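Local coordinates for proteasome activator protein PA26 (PDB 1YAR) that binds the end of the 20S proteasome as a heptameric ring and probably opens its gate so that peptides can pass, at residues O[103-116]-O[219-231]. Residues are numbered along the deposited sequence; the frame is centred on the assembly and turned at random.
Sequences PEHKEEDNLGVAVQ and LLNWKKLIQPRTG
The activation loop of this PA28-family (11S) activator, which links helices 71-99 and 111-130 and meets the proteasome, is braced from within by Arg229, just beyond helix 183-226. Its side chain, extended from CG to NE, threads into the loop and donates near its own plane to three loop oxygens. Arg229 NE gives an almost straight hydrogen bond to Asp109 O (2.9 Å, 171°). Arg229 NH1 reaches a lone pair of Glu104 O at 2.7 Å, and Arg229 NH2 donates a hydrogen bond to Asn110 OD1. Pro103 CG lies over the centre of one guanidinium face and Lys106 CD covers the opposite face nearer its rim, fixing the group's rotation. A water joins Asp109 O, Val113 N and Pro228 O, while Gly112 CA comes within 3.3 Å of Pro228 O in a CA-H...O contact. Deeper in, Gln116 NE2 donates to Leu225 O (2.9 Å) and Arg101 O. Lys106 and Asp109 form salt bridges with another protein's chain, to which both Glu108 carboxylate oxygens are hydrogen-bonded. The axes of segments 111-116 and 219-226 cross at -123°, with Ile98 of helix 71-99 against Gln116 and Leu225; Asn221 accepts a hydrogen bond at OD1 from His105 N of a neighbouring subunit and donates from ND2 to Ala217 O.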
loop_
_atom_site.group_PDB
_atom_site.type_symbol
_atom_site.label_atom_id
_atom_site.label_comp_id
_atom_site.label_asym_id
_atom_site.label_seq_id
_atom_site.Cartn_x
_atom_site.Cartn_y
_atom_site.Cartn_z
ATOM N N PRO O 103 23.196 56.313 -67.116
ATOM C CA PRO O 103 24.217 55.438 -66.526
ATOM C C PRO O 103 24.369 54.100 -67.225
ATOM O O PRO O 103 23.639 53.811 -68.190
ATOM C CB PRO O 103 23.712 55.234 -65.090
ATOM C CG PRO O 103 22.198 55.308 -65.209
ATOM C CD PRO O 103 21.933 56.299 -66.350
ATOM N N GLU O 104 25.307 53.291 -66.723
ATOM C CA GLU O 104 25.540 51.932 -67.201
ATOM C C GLU O 104 24.197 51.215 -67.399
ATOM O O GLU O 104 23.350 51.255 -66.520
ATOM C CB GLU O 104 26.361 51.159 -66.161
ATOM C CG GLU O 104 26.811 49.779 -66.587
ATOM C CD GLU O 104 27.284 48.929 -65.406
ATOM O OE1 GLU O 104 28.075 49.425 -64.589
ATOM O OE2 GLU O 104 26.837 47.763 -65.285
ATOM N N HIS O 105 24.029 50.569 -68.547
ATOM C CA HIS O 105 22.794 49.875 -68.872
ATOM C C HIS O 105 22.596 48.655 -67.970
ATOM O O HIS O 105 23.438 47.767 -67.919
ATOM C CB HIS O 105 22.813 49.432 -70.326
ATOM C CG HIS O 105 21.542 48.783 -70.767
ATOM N ND1 HIS O 105 20.568 49.458 -71.475
ATOM C CD2 HIS O 105 21.083 47.520 -70.595
ATOM C CE1 HIS O 105 19.564 48.628 -71.724
ATOM N NE2 HIS O 105 19.849 47.454 -71.193
ATOM N N LYS O 106 21.492 48.635 -67.234
ATOM C CA LYS O 106 21.176 47.491 -66.380
ATOM C C LYS O 106 19.704 47.123 -66.482
ATOM O O LYS O 106 18.889 47.911 -66.972
ATOM C CB LYS O 106 21.490 47.792 -64.912
ATOM C CG LYS O 106 22.948 48.066 -64.576
ATOM C CD LYS O 106 23.063 48.434 -63.108
ATOM C CE LYS O 106 24.522 48.580 -62.673
ATOM N NZ LYS O 106 25.232 47.278 -62.604
ATOM N N GLU O 107 19.372 45.931 -65.989
ATOM C CA GLU O 107 17.974 45.484 -65.905
ATOM C C GLU O 107 17.342 45.779 -64.536
ATOM O O GLU O 107 16.308 45.201 -64.204
ATOM C CB GLU O 107 17.857 43.980 -66.225
ATOM C CG GLU O 107 18.439 43.566 -67.577
ATOM C CD GLU O 107 17.912 44.398 -68.727
ATOM O OE1 GLU O 107 16.671 44.566 -68.820
ATOM O OE2 GLU O 107 18.737 44.897 -69.534
ATOM N N GLU O 108 17.945 46.676 -63.757
ATOM C CA GLU O 108 17.453 47.019 -62.410
ATOM C C GLU O 108 17.953 48.416 -62.048
ATOM O O GLU O 108 18.823 48.936 -62.750
ATOM C CB GLU O 108 18.002 46.031 -61.380
ATOM C CG GLU O 108 19.506 46.100 -61.205
ATOM C CD GLU O 108 20.047 44.969 -60.365
ATOM O OE1 GLU O 108 20.207 45.151 -59.142
ATOM O OE2 GLU O 108 20.305 43.892 -60.937
ATOM N N ASP O 109 17.415 49.007 -60.969
ATOM C CA ASP O 109 17.885 50.299 -60.447
ATOM C C ASP O 109 17.724 51.392 -61.533
ATOM O O ASP O 109 18.613 52.238 -61.759
ATOM C CB ASP O 109 19.343 50.162 -59.980
ATOM C CG ASP O 109 19.823 51.340 -59.141
ATOM O OD1 ASP O 109 19.013 52.223 -58.757
ATOM O OD2 ASP O 109 21.030 51.447 -58.818
ATOM N N ASN O 110 16.569 51.345 -62.196
ATOM C CA ASN O 110 16.244 52.212 -63.324
ATOM C C ASN O 110 15.149 53.241 -63.070
ATOM O O ASN O 110 14.625 53.814 -64.016
ATOM C CB ASN O 110 15.827 51.352 -64.516
ATOM C CG ASN O 110 17.007 50.683 -65.177
ATOM O OD1 ASN O 110 18.107 51.246 -65.219
ATOM N ND2 ASN O 110 16.791 49.480 -65.714
ATOM N N LEU O 111 14.789 53.474 -61.812
ATOM C CA LEU O 111 13.754 54.480 -61.530
ATOM C C LEU O 111 14.201 55.889 -61.952
ATOM O O LEU O 111 13.397 56.659 -62.500
ATOM C CB LEU O 111 13.378 54.485 -60.052
ATOM C CG LEU O 111 12.909 53.154 -59.452
ATOM C CD1 LEU O 111 12.792 53.296 -57.946
ATOM C CD2 LEU O 111 11.603 52.714 -60.089
ATOM N N GLY O 112 15.473 56.211 -61.688
ATOM C CA GLY O 112 16.066 57.487 -62.118
ATOM C C GLY O 112 16.241 57.540 -63.619
ATOM O O GLY O 112 15.982 58.576 -64.233
ATOM N N VAL O 113 16.698 56.433 -64.209
ATOM C CA VAL O 113 16.863 56.309 -65.660
ATOM C C VAL O 113 15.528 56.564 -66.396
ATOM O O VAL O 113 15.488 57.224 -67.452
ATOM C CB VAL O 113 17.463 54.921 -66.048
ATOM C CG1 VAL O 113 17.597 54.799 -67.542
ATOM C CG2 VAL O 113 18.836 54.734 -65.375
ATOM N N ALA O 114 14.441 56.047 -65.824
ATOM C CA ALA O 114 13.101 56.300 -66.363
ATOM C C ALA O 114 12.753 57.799 -66.374
ATOM O O ALA O 114 12.131 58.293 -67.327
ATOM C CB ALA O 114 12.058 55.499 -65.572
ATOM N N VAL O 115 13.168 58.528 -65.333
ATOM C CA VAL O 115 12.973 59.990 -65.270
ATOM C C VAL O 115 13.766 60.665 -66.402
ATOM O O VAL O 115 13.236 61.527 -67.108
ATOM C CB VAL O 115 13.406 60.573 -63.903
ATOM C CG1 VAL O 115 13.204 62.081 -63.852
ATOM C CG2 VAL O 115 12.632 59.916 -62.748
ATOM N N GLN O 116 15.026 60.263 -66.587
ATOM C CA GLN O 116 15.843 60.780 -67.680
ATOM C C GLN O 116 15.200 60.575 -69.058
ATOM O O GLN O 116 15.114 61.524 -69.856
ATOM C CB GLN O 116 17.218 60.134 -67.647
ATOM C CG GLN O 116 18.031 60.504 -66.427
ATOM C CD GLN O 116 19.385 59.858 -66.468
ATOM O OE1 GLN O 116 19.498 58.663 -66.795
ATOM N NE2 GLN O 116 20.434 60.646 -66.200
ATOM N N LEU O 219 12.324 71.278 -63.443
ATOM C CA LEU O 219 12.522 71.761 -62.076
ATOM C C LEU O 219 12.017 70.755 -61.046
ATOM O O LEU O 219 12.553 70.672 -59.945
ATOM C CB LEU O 219 11.874 73.139 -61.882
ATOM C CG LEU O 219 12.513 74.283 -62.692
ATOM C CD1 LEU O 219 11.654 75.511 -62.601
ATOM C CD2 LEU O 219 13.918 74.606 -62.201
ATOM N N LEU O 220 11.008 69.959 -61.412
ATOM C CA LEU O 220 10.566 68.897 -60.502
ATOM C C LEU O 220 11.478 67.682 -60.489
ATOM O O LEU O 220 11.512 66.953 -59.488
ATOM C CB LEU O 220 9.145 68.435 -60.834
ATOM C CG LEU O 220 8.042 69.476 -60.623
ATOM C CD1 LEU O 220 6.757 68.898 -61.166
ATOM C CD2 LEU O 220 7.894 69.914 -59.145
ATOM N N ASN O 221 12.184 67.440 -61.592
ATOM C CA ASN O 221 12.927 66.186 -61.767
ATOM C C ASN O 221 14.455 66.290 -61.795
ATOM O O ASN O 221 15.136 65.268 -61.934
ATOM C CB ASN O 221 12.467 65.483 -63.051
ATOM C CG ASN O 221 11.031 65.017 -62.958
ATOM O OD1 ASN O 221 10.715 64.077 -62.194
ATOM N ND2 ASN O 221 10.145 65.671 -63.700
ATOM N N TRP O 222 14.989 67.503 -61.686
ATOM C CA TRP O 222 16.413 67.719 -61.993
ATOM C C TRP O 222 17.372 66.855 -61.177
ATOM O O TRP O 222 18.401 66.455 -61.696
ATOM C CB TRP O 222 16.801 69.208 -61.903
ATOM C CG TRP O 222 16.868 69.737 -60.520
ATOM C CD1 TRP O 222 15.858 70.310 -59.810
ATOM C CD2 TRP O 222 18.016 69.756 -59.670
ATOM N NE1 TRP O 222 16.304 70.675 -58.560
ATOM C CE2 TRP O 222 17.629 70.354 -58.452
ATOM C CE3 TRP O 222 19.342 69.329 -59.814
ATOM C CZ2 TRP O 222 18.515 70.525 -57.381
ATOM C CZ3 TRP O 222 20.219 69.508 -58.759
ATOM C CH2 TRP O 222 19.802 70.103 -57.561
ATOM N N LYS O 223 17.044 66.555 -59.918
ATOM C CA LYS O 223 17.994 65.765 -59.092
ATOM C C LYS O 223 18.274 64.393 -59.685
ATOM O O LYS O 223 19.439 63.999 -59.781
ATOM C CB LYS O 223 17.577 65.661 -57.621
ATOM C CG LYS O 223 17.741 66.963 -56.859
ATOM C CD LYS O 223 17.174 66.893 -55.444
ATOM C CE LYS O 223 17.461 68.237 -54.744
ATOM N NZ LYS O 223 16.415 68.612 -53.714
ATOM N N LYS O 224 17.224 63.699 -60.139
ATOM C CA LYS O 224 17.364 62.382 -60.791
ATOM C C LYS O 224 17.911 62.478 -62.210
ATOM O O LYS O 224 18.538 61.534 -62.706
ATOM C CB LYS O 224 16.026 61.597 -60.815
ATOM C CG LYS O 224 15.499 61.208 -59.451
ATOM C CD LYS O 224 16.202 60.013 -58.850
ATOM C CE LYS O 224 15.572 59.656 -57.480
ATOM N NZ LYS O 224 16.579 58.935 -56.650
ATOM N N LEU O 225 17.675 63.608 -62.878
ATOM C CA LEU O 225 18.272 63.825 -64.188
ATOM C C LEU O 225 19.812 63.835 -64.095
ATOM O O LEU O 225 20.495 63.271 -64.954
ATOM C CB LEU O 225 17.768 65.127 -64.808
ATOM C CG LEU O 225 16.293 65.261 -65.149
ATOM C CD1 LEU O 225 16.044 66.661 -65.739
ATOM C CD2 LEU O 225 15.858 64.181 -66.129
ATOM N N ILE O 226 20.346 64.435 -63.033
ATOM C CA ILE O 226 21.809 64.533 -62.872
ATOM C C ILE O 226 22.392 63.274 -62.219
ATOM O O ILE O 226 23.452 62.794 -62.623
ATOM C CB ILE O 226 22.194 65.814 -62.084
ATOM C CG1 ILE O 226 21.569 67.062 -62.727
ATOM C CG2 ILE O 226 23.730 65.970 -61.994
ATOM C CD1 ILE O 226 22.070 67.341 -64.164
ATOM N N GLN O 227 21.686 62.752 -61.217
ATOM C CA GLN O 227 22.121 61.600 -60.466
ATOM C C GLN O 227 21.010 60.546 -60.412
ATOM O O GLN O 227 20.293 60.460 -59.412
ATOM C CB GLN O 227 22.504 62.015 -59.039
ATOM C CG GLN O 227 23.661 63.003 -58.953
ATOM C CD GLN O 227 24.996 62.405 -59.416
ATOM O OE1 GLN O 227 25.152 61.174 -59.483
ATOM N NE2 GLN O 227 25.967 63.283 -59.726
ATOM N N PRO O 228 20.845 59.774 -61.489
ATOM C CA PRO O 228 19.731 58.824 -61.576
ATOM C C PRO O 228 19.848 57.629 -60.606
ATOM O O PRO O 228 18.846 56.961 -60.329
ATOM C CB PRO O 228 19.786 58.361 -63.036
ATOM C CG PRO O 228 21.238 58.548 -63.455
ATOM C CD PRO O 228 21.661 59.793 -62.722
ATOM N N ARG O 229 21.059 57.369 -60.109
ATOM C CA ARG O 229 21.286 56.288 -59.151
ATOM C C ARG O 229 22.018 56.816 -57.924
ATOM O O ARG O 229 22.918 57.645 -58.039
ATOM C CB ARG O 229 22.088 55.144 -59.774
ATOM C CG ARG O 229 21.379 54.421 -60.920
ATOM C CD ARG O 229 22.165 53.271 -61.510
ATOM N NE ARG O 229 21.369 52.570 -62.525
ATOM C CZ ARG O 229 21.843 52.042 -63.643
ATOM N NH1 ARG O 229 23.146 52.093 -63.938
ATOM N NH2 ARG O 229 21.010 51.449 -64.482
ATOM N N THR O 230 21.627 56.334 -56.754
ATOM C CA THR O 230 22.197 56.843 -55.509
ATOM C C THR O 230 22.701 55.672 -54.700
ATOM O O THR O 230 21.927 54.763 -54.365
ATOM C CB THR O 230 21.157 57.664 -54.694
ATOM O OG1 THR O 230 19.905 56.964 -54.650
ATOM C CG2 THR O 230 20.803 58.958 -55.405
ATOM N N GLY O 231 24.002 55.701 -54.397
ATOM C CA GLY O 231 24.672 54.620 -53.659
ATOM C C GLY O 231 24.439 54.650 -52.156
ATOM O O GLY O 231 24.295 55.723 -51.553
HETATM O O HOH W 1 17.905 54.829 -61.817
HETATM O O HOH W 2 19.400 54.365 -56.959
HETATM O O HOH W 3 22.094 52.604 -56.694
#